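Local coordinates for Lmo0651 protein (Listeria monocytogenes serovar 1/2a, PDB 6EP3) that controls expression of the agr system and mediates virulence as a GntR-family transcription factor, probably by binding specific regulatory DNA, at residues R113-E116 and M117-F120; H134-I137 and L138-S142; G166-M169 and F170-V173; R176-T179 and N180-S183. One frame throughout, in Å; residues are numbered along the deposited sequence.

All four contacts lie in the helical FCD domain and follow one another along the chain without interleaving. Contact 1 is on helix 107-123, contact 2 on the next helix, 126-142, contact 3 in the connection after helix 147-163, and contact 4 on helix 173-192, which that connection leads into. Contacts 1 and 4 are the closest, with centres about 10 Å apart; 12 Å separates contacts 3 and 4 and 13 Å contacts 1 and 2, and each of these pairs touches. Contacts 2 and 3, at about 19 Å, do not. Side chains of three helices thus meet around contacts 1, 2 and 4, while contact 3 turns the chain into the last of these helices.

Contact 1 (R113-E116 and M117-F120); sequences RMQE and MERF. With SO4 (sulfate ion), chain O; SO4 (sulfate ion), chain S.
Glu116 and Arg119, one turn apart on helix 107-123, form a side-on salt bridge in which two nitrogens meet two carboxylate oxygens. Arg119 NE donates to Glu116 OE1 at 2.7 Å, and Arg119 NH2 to Glu116 OE2 at 2.9 Å, both nearly straight and both on the syn side of the carboxylate. The two flat groups are almost coplanar, 18° apart. A bend in the Glu116 chain (chi2 -64°) and another at chi3 of Arg119 (85°) bring the groups alongside each other. The remaining nitrogen, Arg119 NH1, is hydrogen-bonded to O2 of a sulfate ion, probably a crystallisation component.

The other arginine, Arg113, points elsewhere: its NE and NH2 share O4 of a second sulfate, and its NH1 donates to the carbonyl oxygen of Arg135 on helix 126-142, tying the neighbouring helix to this one.

Van der Waals contacts complete the turn. The Phe120 ring lies obliquely by the Glu116 carbonyl, with CD2 3.2 Å from Glu116 O, and its CE1 stands over one face of the Arg119 guanidinium, toward the rim. Met114 SD is 3.5 Å from Glu118 OE1, where the two side chains cross. The end of Met117 leads toward the neighbouring helices, though SD stays 3.9 Å from Met114 CA, and packs on His133 and Phe136 of helix 126-142 and on Asn180 and Ser183 of helix 173-192.

Backbone bonds join Met117 N to Arg113 O and likewise each following pair through Phe120 N and Glu116 O. The arrangement is that of an amphipathic alpha-helix in a helical bundle, with an i to i+3 Glu-Arg pair on its outer side and methionines facing its neighbours.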
loop_
_atom_site.group_PDB
_atom_site.type_symbol
_atom_site.label_atom_id
_atom_site.label_comp_id
_atom_site.label_asym_id
_atom_site.label_seq_id
_atom_site.Cartn_x
_atom_site.Cartn_y
_atom_site.Cartn_z
ATOM N N ARG B 113 0.065 15.983 -18.095
ATOM C CA ARG B 113 -0.404 16.086 -16.711
ATOM C C ARG B 113 -0.022 17.428 -16.090
ATOM O O ARG B 113 -0.836 18.058 -15.396
ATOM C CB ARG B 113 0.164 14.942 -15.868
ATOM C CG ARG B 113 -0.091 13.535 -16.401
ATOM C CD ARG B 113 -1.308 12.900 -15.751
ATOM N NE ARG B 113 -1.713 11.663 -16.415
ATOM C CZ ARG B 113 -1.544 10.446 -15.902
ATOM N NH1 ARG B 113 -0.978 10.288 -14.707
ATOM N NH2 ARG B 113 -1.948 9.380 -16.580
ATOM N N MET B 114 1.213 17.877 -16.324
ATOM C CA MET B 114 1.625 19.196 -15.853
ATOM C C MET B 114 0.750 20.290 -16.458
ATOM O O MET B 114 0.367 21.249 -15.773
ATOM C CB MET B 114 3.101 19.429 -16.192
ATOM C CG MET B 114 3.650 20.776 -15.738
ATOM S SD MET B 114 3.420 22.072 -16.985
ATOM C CE MET B 114 4.071 21.269 -18.442
ATOM N N GLN B 115 0.407 20.155 -17.741
ATOM C CA GLN B 115 -0.428 21.165 -18.378
ATOM C C GLN B 115 -1.855 21.128 -17.855
ATOM O O GLN B 115 -2.512 22.170 -17.793
ATOM C CB GLN B 115 -0.404 20.989 -19.894
ATOM C CG GLN B 115 0.907 21.418 -20.513
ATOM C CD GLN B 115 0.753 21.905 -21.937
ATOM O OE1 GLN B 115 1.472 22.800 -22.372
ATOM N NE2 GLN B 115 -0.180 21.310 -22.674
ATOM N N GLU B 116 -2.350 19.949 -17.470
ATOM C CA GLU B 116 -3.666 19.894 -16.838
ATOM C C GLU B 116 -3.641 20.586 -15.485
ATOM O O GLU B 116 -4.614 21.249 -15.098
ATOM C CB GLU B 116 -4.134 18.445 -16.701
ATOM C CG GLU B 116 -4.731 17.876 -17.978
ATOM C CD GLU B 116 -5.993 18.598 -18.411
ATOM O OE1 GLU B 116 -5.891 19.689 -19.012
ATOM O OE2 GLU B 116 -7.092 18.065 -18.164
ATOM N N MET B 117 -2.539 20.435 -14.748
ATOM C CA MET B 117 -2.341 21.247 -13.551
ATOM C C MET B 117 -2.457 22.733 -13.876
ATOM O O MET B 117 -3.189 23.475 -13.211
ATOM C CB MET B 117 -0.982 20.954 -12.931
ATOM C CG MET B 117 -0.909 19.672 -12.158
ATOM S SD MET B 117 0.821 19.239 -12.002
ATOM C CE MET B 117 1.193 20.195 -10.542
ATOM N N GLU B 118 -1.709 23.180 -14.888
ATOM C CA GLU B 118 -1.766 24.584 -15.292
ATOM C C GLU B 118 -3.196 25.014 -15.608
ATOM O O GLU B 118 -3.641 26.093 -15.199
ATOM C CB GLU B 118 -0.868 24.817 -16.504
ATOM C CG GLU B 118 0.538 25.275 -16.169
ATOM C CD GLU B 118 1.413 25.389 -17.401
ATOM O OE1 GLU B 118 1.316 24.511 -18.283
ATOM O OE2 GLU B 118 2.188 26.364 -17.495
ATOM N N ARG B 119 -3.925 24.180 -16.350
ATOM C CA ARG B 119 -5.272 24.532 -16.784
ATOM C C ARG B 119 -6.215 24.675 -15.601
ATOM O O ARG B 119 -6.976 25.645 -15.510
ATOM C CB ARG B 119 -5.793 23.477 -17.759
ATOM C CG ARG B 119 -7.260 23.652 -18.112
ATOM C CD ARG B 119 -7.636 22.821 -19.329
ATOM N NE ARG B 119 -7.984 21.444 -18.996
ATOM C CZ ARG B 119 -9.227 21.021 -18.801
ATOM N NH1 ARG B 119 -10.242 21.872 -18.903
ATOM N NH2 ARG B 119 -9.460 19.750 -18.510
ATOM N N PHE B 120 -6.191 23.705 -14.686
ATOM C CA PHE B 120 -7.103 23.771 -13.551
ATOM C C PHE B 120 -6.720 24.892 -12.589
ATOM O O PHE B 120 -7.600 25.495 -11.962
ATOM C CB PHE B 120 -7.155 22.412 -12.858
ATOM C CG PHE B 120 -7.948 21.388 -13.622
ATOM C CD1 PHE B 120 -9.219 21.691 -14.088
ATOM C CD2 PHE B 120 -7.413 20.144 -13.910
ATOM C CE1 PHE B 120 -9.956 20.758 -14.801
ATOM C CE2 PHE B 120 -8.143 19.206 -14.625
ATOM C CZ PHE B 120 -9.417 19.515 -15.070
HETATM S S SO4 O . -3.396 9.896 -20.271
HETATM O O1 SO4 O . -2.474 8.894 -20.798
HETATM O O2 SO4 O . -4.477 9.230 -19.550
HETATM O O3 SO4 O . -3.943 10.672 -21.381
HETATM O O4 SO4 O . -2.685 10.787 -19.357
HETATM S S SO4 S . -13.406 19.573 -20.077
HETATM O O1 SO4 S . -13.211 18.458 -19.153
HETATM O O2 SO4 S . -12.842 20.788 -19.497
HETATM O O3 SO4 S . -14.834 19.766 -20.314
HETATM O O4 SO4 S . -12.740 19.276 -21.343
#

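Contact 2 (H134-I137 and L138-S142); sequences HRFI and LCLIS. With EDO (1,2-ethanediol), chain L.
Leu138, Cys139, Leu140 and Ile141 each donate their backbone N-H to the carbonyl four residues earlier, from His134 to Ile137, at 2.8 to 3.0 Å, in regular alpha-helical fashion. At the last turn of helix 126-142, Ser142 OG bends back to donate to Cys139 O at 2.8 Å.

Two apolar pairs run along the helix. Phe136 CE2 meets Leu140 CD1 at 3.8 Å; the ring, carried away from the backbone N by a chi1 of 178°, takes the methyl obliquely. Ile137 and Ile141 instead lie side by side and point the same way. Ile137 CG2, anti to its N, lies beside its own carbonyl and so faces the next turn, where CD1, ending the CG1 branch of Ile141, meets it at 4.1 Å. Leu138 folds back over the preceding turn, its CG 3.2 Å from His134 O.

His134 NE2 is hydrogen-bonded to O2 of an ethanediol, probably from the crystallisation liquor, at 3.1 Å, near the imidazole plane; either atom could be the donor. The same diol is bonded to His133 and Tyr80, a site that could mark a pocket, while the His134 ring stacks with Phe157.

Around these side chains stand Val91 and Ile87 of helix 77-101, Val153 of helix 147-163, Leu110 of helix 107-123 and Leu190 of helix 173-192. Apolar groups facing this many neighbours are consistent with a central place for helix 126-142 in the all-helical FCD bundle.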
loop_
_atom_site.group_PDB
_atom_site.type_symbol
_atom_site.label_atom_id
_atom_site.label_comp_id
_atom_site.label_asym_id
_atom_site.label_seq_id
_atom_site.Cartn_x
_atom_site.Cartn_y
_atom_site.Cartn_z
ATOM N N HIS B 134 -1.840 15.191 -8.166
ATOM C CA HIS B 134 -1.657 13.788 -7.802
ATOM C C HIS B 134 -1.349 12.930 -9.024
ATOM O O HIS B 134 -0.519 12.020 -8.955
ATOM C CB HIS B 134 -2.902 13.274 -7.083
ATOM C CG HIS B 134 -3.119 13.900 -5.742
ATOM N ND1 HIS B 134 -4.290 13.744 -5.029
ATOM C CD2 HIS B 134 -2.314 14.678 -4.981
ATOM C CE1 HIS B 134 -4.196 14.404 -3.888
ATOM N NE2 HIS B 134 -3.008 14.978 -3.833
ATOM N N ARG B 135 -2.001 13.210 -10.156
ATOM C CA ARG B 135 -1.759 12.418 -11.363
ATOM C C ARG B 135 -0.374 12.687 -11.947
ATOM O O ARG B 135 0.257 11.774 -12.489
ATOM C CB ARG B 135 -2.839 12.694 -12.410
ATOM C CG ARG B 135 -4.252 12.310 -11.982
ATOM C CD ARG B 135 -4.849 11.253 -12.893
ATOM N NE ARG B 135 -5.355 11.819 -14.140
ATOM C CZ ARG B 135 -5.355 11.178 -15.305
ATOM N NH1 ARG B 135 -4.873 9.945 -15.388
ATOM N NH2 ARG B 135 -5.835 11.769 -16.390
ATOM N N PHE B 136 0.118 13.919 -11.832
ATOM C CA PHE B 136 1.503 14.209 -12.200
ATOM C C PHE B 136 2.474 13.393 -11.343
ATOM O O PHE B 136 3.430 12.780 -11.852
ATOM C CB PHE B 136 1.766 15.710 -12.054
ATOM C CG PHE B 136 3.179 16.115 -12.352
ATOM C CD1 PHE B 136 3.570 16.405 -13.648
ATOM C CD2 PHE B 136 4.116 16.211 -11.337
ATOM C CE1 PHE B 136 4.871 16.780 -13.926
ATOM C CE2 PHE B 136 5.425 16.581 -11.610
ATOM C CZ PHE B 136 5.802 16.864 -12.905
ATOM N N ILE B 137 2.242 13.376 -10.029
ATOM C CA ILE B 137 3.089 12.564 -9.154
ATOM C C ILE B 137 2.986 11.084 -9.522
ATOM O O ILE B 137 3.988 10.355 -9.533
ATOM C CB ILE B 137 2.728 12.819 -7.680
ATOM C CG1 ILE B 137 3.074 14.261 -7.300
ATOM C CG2 ILE B 137 3.445 11.831 -6.774
ATOM C CD1 ILE B 137 2.613 14.661 -5.911
ATOM N N LEU B 138 1.779 10.625 -9.859
ATOM C CA LEU B 138 1.581 9.221 -10.212
ATOM C C LEU B 138 2.309 8.865 -11.497
ATOM O O LEU B 138 2.809 7.750 -11.643
ATOM C CB LEU B 138 0.091 8.914 -10.366
ATOM C CG LEU B 138 -0.770 8.809 -9.107
ATOM C CD1 LEU B 138 -2.227 8.592 -9.484
ATOM C CD2 LEU B 138 -0.275 7.700 -8.201
ATOM N N CYS B 139 2.358 9.795 -12.449
ATOM C CA CYS B 139 3.107 9.572 -13.680
ATOM C C CYS B 139 4.599 9.445 -13.388
ATOM O O CYS B 139 5.289 8.548 -13.908
ATOM C CB CYS B 139 2.821 10.717 -14.656
ATOM S SG CYS B 139 3.447 10.456 -16.295
ATOM N N LEU B 140 5.115 10.347 -12.550
ATOM C CA LEU B 140 6.496 10.218 -12.094
ATOM C C LEU B 140 6.755 8.836 -11.503
ATOM O O LEU B 140 7.764 8.192 -11.813
ATOM C CB LEU B 140 6.807 11.290 -11.051
ATOM C CG LEU B 140 7.048 12.701 -11.573
ATOM C CD1 LEU B 140 7.413 13.613 -10.417
ATOM C CD2 LEU B 140 8.146 12.688 -12.619
ATOM N N ILE B 141 5.831 8.356 -10.670
ATOM C CA ILE B 141 6.029 7.064 -10.012
ATOM C C ILE B 141 5.906 5.921 -11.011
ATOM O O ILE B 141 6.643 4.930 -10.938
ATOM C CB ILE B 141 5.044 6.906 -8.843
ATOM C CG1 ILE B 141 5.328 7.971 -7.790
ATOM C CG2 ILE B 141 5.146 5.508 -8.240
ATOM C CD1 ILE B 141 4.498 7.842 -6.559
ATOM N N SER B 142 4.979 6.040 -11.962
ATOM C CA SER B 142 4.812 5.025 -12.989
ATOM C C SER B 142 6.051 4.900 -13.850
ATOM O O SER B 142 6.247 3.865 -14.495
ATOM C CB SER B 142 3.614 5.361 -13.874
ATOM O OG SER B 142 4.000 6.239 -14.921
HETATM C C1 EDO L . 1.418 16.087 -2.589
HETATM O O1 EDO L . 1.479 17.512 -2.469
HETATM C C2 EDO L . 0.402 15.552 -1.588
HETATM O O2 EDO L . -0.871 16.155 -1.849
#

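Contact 3 (G166-M169 and F170-V173); sequences GINM and FKSV. With EDO (1,2-ethanediol), chain N.
The methyl of Met169 sits over one face of the Phe170 ring, CE 3.9 Å from the ring centroid in a CH-pi contact, and Met169 SD stands above the same ring, 4.8 Å from the Phe170 centroid, making this a Met-aromatic pair of adjacent residues. They belong to a run of successive i to i+3 turns that leads to the N-cap of helix 173-192. Met169 is extended as far as SD and turns only at chi3 (37°), which swings CE back over the aromatic carbons. Both side chains point the same way. The ring also meets Tyr129 and His133 edge-to-face, Met169 packs on Leu209, Gln212 and Leu216, and both residues touch Ile175, so the pair packs against helices 126-142, 173-192 and 195-219.

Bonds from each residue to the third before it hold the backbone. Phe170 N donates to Ile167 O and Lys171 N to Asn168 O, both at 2.9 Å, each donor lying well above the acceptor's carbonyl plane; the bond from Ser172 N to Met169 O is weak at 3.4 Å. On the outer side Lys171 runs out fully extended alongside Asn168, its CB 3.2 Å from Asn168 O and its CE 3.5 Å from Asn168 OD1.

The helix then starts. Ser172 OG caps the N-H of Ile175, as expected of an N-cap serine, and makes a further weak bond to an ethanediol molecule. That diol, probably from the crystallisation liquor, also occupies other N-H groups of the first turn: Glu174 N is bonded to it, and its O1 accepts from Val173 N at 2.6 Å.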
loop_
_atom_site.group_PDB
_atom_site.type_symbol
_atom_site.label_atom_id
_atom_site.label_comp_id
_atom_site.label_asym_id
_atom_site.label_seq_id
_atom_site.Cartn_x
_atom_site.Cartn_y
_atom_site.Cartn_z
ATOM N N GLY B 166 -5.129 19.194 3.359
ATOM C CA GLY B 166 -3.974 19.561 2.556
ATOM C C GLY B 166 -4.313 20.276 1.266
ATOM O O GLY B 166 -3.457 20.976 0.715
ATOM N N ILE B 167 -5.544 20.127 0.774
ATOM C CA ILE B 167 -5.939 20.824 -0.444
ATOM C C ILE B 167 -6.056 22.323 -0.196
ATOM O O ILE B 167 -5.854 23.126 -1.114
ATOM C CB ILE B 167 -7.257 20.236 -0.987
ATOM C CG1 ILE B 167 -7.570 20.793 -2.378
ATOM C CG2 ILE B 167 -8.410 20.503 -0.023
ATOM C CD1 ILE B 167 -8.793 20.175 -3.020
ATOM N N ASN B 168 -6.358 22.729 1.043
ATOM C CA ASN B 168 -6.480 24.150 1.360
ATOM C C ASN B 168 -5.197 24.912 1.058
ATOM O O ASN B 168 -5.241 26.111 0.764
ATOM C CB ASN B 168 -6.876 24.323 2.826
ATOM C CG ASN B 168 -8.266 23.795 3.119
ATOM O OD1 ASN B 168 -8.978 23.358 2.215
ATOM N ND2 ASN B 168 -8.654 23.817 4.389
ATOM N N MET B 169 -4.051 24.234 1.136
ATOM C CA MET B 169 -2.777 24.839 0.766
ATOM C C MET B 169 -2.823 25.429 -0.639
ATOM O O MET B 169 -2.260 26.501 -0.895
ATOM C CB MET B 169 -1.682 23.780 0.882
ATOM C CG MET B 169 -0.307 24.176 0.413
ATOM S SD MET B 169 0.762 22.717 0.422
ATOM C CE MET B 169 -0.374 21.445 -0.106
ATOM N N PHE B 170 -3.509 24.758 -1.556
ATOM C CA PHE B 170 -3.594 25.218 -2.932
ATOM C C PHE B 170 -4.699 26.250 -3.147
ATOM O O PHE B 170 -4.976 26.611 -4.295
ATOM C CB PHE B 170 -3.780 24.018 -3.863
ATOM C CG PHE B 170 -2.634 23.050 -3.821
ATOM C CD1 PHE B 170 -1.364 23.448 -4.211
ATOM C CD2 PHE B 170 -2.816 21.753 -3.372
ATOM C CE1 PHE B 170 -0.300 22.567 -4.170
ATOM C CE2 PHE B 170 -1.756 20.865 -3.327
ATOM C CZ PHE B 170 -0.495 21.272 -3.726
ATOM N N LYS B 171 -5.326 26.745 -2.078
ATOM C CA LYS B 171 -6.161 27.931 -2.219
ATOM C C LYS B 171 -5.326 29.156 -2.563
ATOM O O LYS B 171 -5.862 30.132 -3.097
ATOM C CB LYS B 171 -6.961 28.181 -0.938
ATOM C CG LYS B 171 -8.020 27.130 -0.657
ATOM C CD LYS B 171 -8.811 27.440 0.603
ATOM C CE LYS B 171 -9.919 26.421 0.813
ATOM N NZ LYS B 171 -10.627 26.619 2.110
ATOM N N SER B 172 -4.029 29.118 -2.275
ATOM C CA SER B 172 -3.122 30.200 -2.634
ATOM C C SER B 172 -2.704 30.059 -4.092
ATOM O O SER B 172 -2.116 29.041 -4.486
ATOM C CB SER B 172 -1.895 30.198 -1.729
ATOM O OG SER B 172 -0.791 30.803 -2.383
ATOM N N VAL B 173 -3.015 31.084 -4.890
ATOM C CA VAL B 173 -2.581 31.105 -6.280
ATOM C C VAL B 173 -1.064 31.071 -6.358
ATOM O O VAL B 173 -0.492 30.456 -7.265
ATOM C CB VAL B 173 -3.155 32.348 -6.988
ATOM C CG1 VAL B 173 -2.413 32.623 -8.296
ATOM C CG2 VAL B 173 -4.658 32.193 -7.208
HETATM C C1 EDO N . -3.698 34.386 -3.094
HETATM O O1 EDO N . -3.975 33.245 -3.914
HETATM C C2 EDO N . -2.408 34.145 -2.320
HETATM O O2 EDO N . -1.329 33.968 -3.244
#

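Contact 4 (R176-T179 and N180-S183); sequences REWT and NKKS
Thr179 O takes two hydrogen bonds from Ser183, one turn further along helix 173-192: Ser183 OG donates at 2.7 Å and Ser183 N at 2.9 Å. The two donors arrive from opposite faces of the carbonyl plane, and the serine hydroxyl, turned beside its own backbone N (chi1 -48°), is folded back onto the carbonyl of the preceding turn. Asn180 N, Lys181 N and Lys182 N continue the same i to i+4 backbone pattern back to Arg176, Glu177 and Trp178.

The polar ends of three other side chains are satisfied close by. Arg176 NH1 donates to Phe170 O in the preceding connection and its NE to Ser121 OG, Asn180 OD1 is bonded to Tyr129 OH, and Thr179 OG1 is bonded to Ile175 O. Asn180 CG lies 3.1 Å from Arg176 O, tucked against the preceding turn. This is the inner face of an amphipathic helix of the FCD bundle, set against helices 107-123 and 126-142.

Another side of the helix carries a lysine draped over an indole. Lys182 CG stands over the six-membered ring of Trp178, 3.6 Å from its centroid and only 12° off the ring normal, in a CH-pi contact. Bends at chi2 and chi4 keep the chain on the ring, so that Lys182 CE comes back to within 3.5 Å of Trp178 CZ2. Lys181 crosses the same tryptophan at about a right angle, with its CE 4.1 Å from Trp178 CD1. Beyond them, Trp178 touches Glu208 and Lys182 touches Thr201 and Ser204, all on helix 195-219.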
loop_
_atom_site.group_PDB
_atom_site.type_symbol
_atom_site.label_atom_id
_atom_site.label_comp_id
_atom_site.label_asym_id
_atom_site.label_seq_id
_atom_site.Cartn_x
_atom_site.Cartn_y
_atom_site.Cartn_z
ATOM N N ARG B 176 0.022 27.499 -5.863
ATOM C CA ARG B 176 -0.330 26.718 -7.046
ATOM C C ARG B 176 0.639 26.986 -8.190
ATOM O O ARG B 176 1.108 26.052 -8.856
ATOM C CB ARG B 176 -1.760 27.027 -7.484
ATOM C CG ARG B 176 -2.819 26.445 -6.584
ATOM C CD ARG B 176 -4.100 26.181 -7.350
ATOM N NE ARG B 176 -4.536 27.331 -8.136
ATOM C CZ ARG B 176 -5.334 28.289 -7.678
ATOM N NH1 ARG B 176 -5.777 28.241 -6.428
ATOM N NH2 ARG B 176 -5.689 29.295 -8.468
ATOM N N GLU B 177 0.955 28.260 -8.431
ATOM C CA GLU B 177 1.842 28.610 -9.534
ATOM C C GLU B 177 3.262 28.135 -9.270
ATOM O O GLU B 177 3.953 27.691 -10.193
ATOM C CB GLU B 177 1.813 30.117 -9.778
ATOM C CG GLU B 177 0.521 30.596 -10.409
ATOM C CD GLU B 177 0.475 32.096 -10.580
ATOM O OE1 GLU B 177 1.404 32.783 -10.102
ATOM O OE2 GLU B 177 -0.489 32.587 -11.200
ATOM N N TRP B 178 3.708 28.198 -8.015
ATOM C CA TRP B 178 5.021 27.665 -7.682
ATOM C C TRP B 178 5.078 26.162 -7.922
ATOM O O TRP B 178 6.062 25.650 -8.470
ATOM C CB TRP B 178 5.365 28.000 -6.232
ATOM C CG TRP B 178 6.725 27.552 -5.834
ATOM C CD1 TRP B 178 7.885 28.264 -5.932
ATOM C CD2 TRP B 178 7.076 26.288 -5.261
ATOM N NE1 TRP B 178 8.939 27.518 -5.461
ATOM C CE2 TRP B 178 8.468 26.301 -5.041
ATOM C CE3 TRP B 178 6.348 25.147 -4.913
ATOM C CZ2 TRP B 178 9.146 25.216 -4.490
ATOM C CZ3 TRP B 178 7.024 24.070 -4.363
ATOM C CH2 TRP B 178 8.408 24.111 -4.165
ATOM N N THR B 179 4.025 25.439 -7.530
ATOM C CA THR B 179 3.994 23.996 -7.756
ATOM C C THR B 179 3.967 23.671 -9.244
ATOM O O THR B 179 4.626 22.724 -9.692
ATOM C CB THR B 179 2.793 23.380 -7.038
ATOM O OG1 THR B 179 2.788 23.801 -5.668
ATOM C CG2 THR B 179 2.846 21.862 -7.100
ATOM N N ASN B 180 3.224 24.452 -10.031
ATOM C CA ASN B 180 3.210 24.242 -11.476
ATOM C C ASN B 180 4.592 24.485 -12.078
ATOM O O ASN B 180 5.051 23.719 -12.938
ATOM C CB ASN B 180 2.177 25.156 -12.135
ATOM C CG ASN B 180 0.754 24.842 -11.707
ATOM O OD1 ASN B 180 0.493 23.831 -11.048
ATOM N ND2 ASN B 180 -0.179 25.707 -12.095
ATOM N N LYS B 181 5.267 25.552 -11.639
ATOM C CA LYS B 181 6.614 25.834 -12.126
ATOM C C LYS B 181 7.575 24.714 -11.757
ATOM O O LYS B 181 8.422 24.321 -12.566
ATOM C CB LYS B 181 7.109 27.168 -11.565
ATOM C CG LYS B 181 8.603 27.411 -11.772
ATOM C CD LYS B 181 9.022 28.801 -11.309
ATOM C CE LYS B 181 9.019 28.910 -9.789
ATOM N NZ LYS B 181 9.291 30.303 -9.331
ATOM N N LYS B 182 7.456 24.184 -10.538
ATOM C CA LYS B 182 8.324 23.086 -10.124
ATOM C C LYS B 182 8.063 21.838 -10.954
ATOM O O LYS B 182 9.001 21.137 -11.350
ATOM C CB LYS B 182 8.121 22.795 -8.639
ATOM C CG LYS B 182 8.958 23.665 -7.719
ATOM C CD LYS B 182 10.431 23.291 -7.796
ATOM C CE LYS B 182 11.306 24.319 -7.100
ATOM N NZ LYS B 182 11.243 25.643 -7.783
ATOM N N SER B 183 6.790 21.547 -11.231
ATOM C CA SER B 183 6.450 20.395 -12.058
ATOM C C SER B 183 7.028 20.542 -13.458
ATOM O O SER B 183 7.569 19.581 -14.024
ATOM C CB SER B 183 4.932 20.238 -12.120
ATOM O OG SER B 183 4.372 20.313 -10.820
#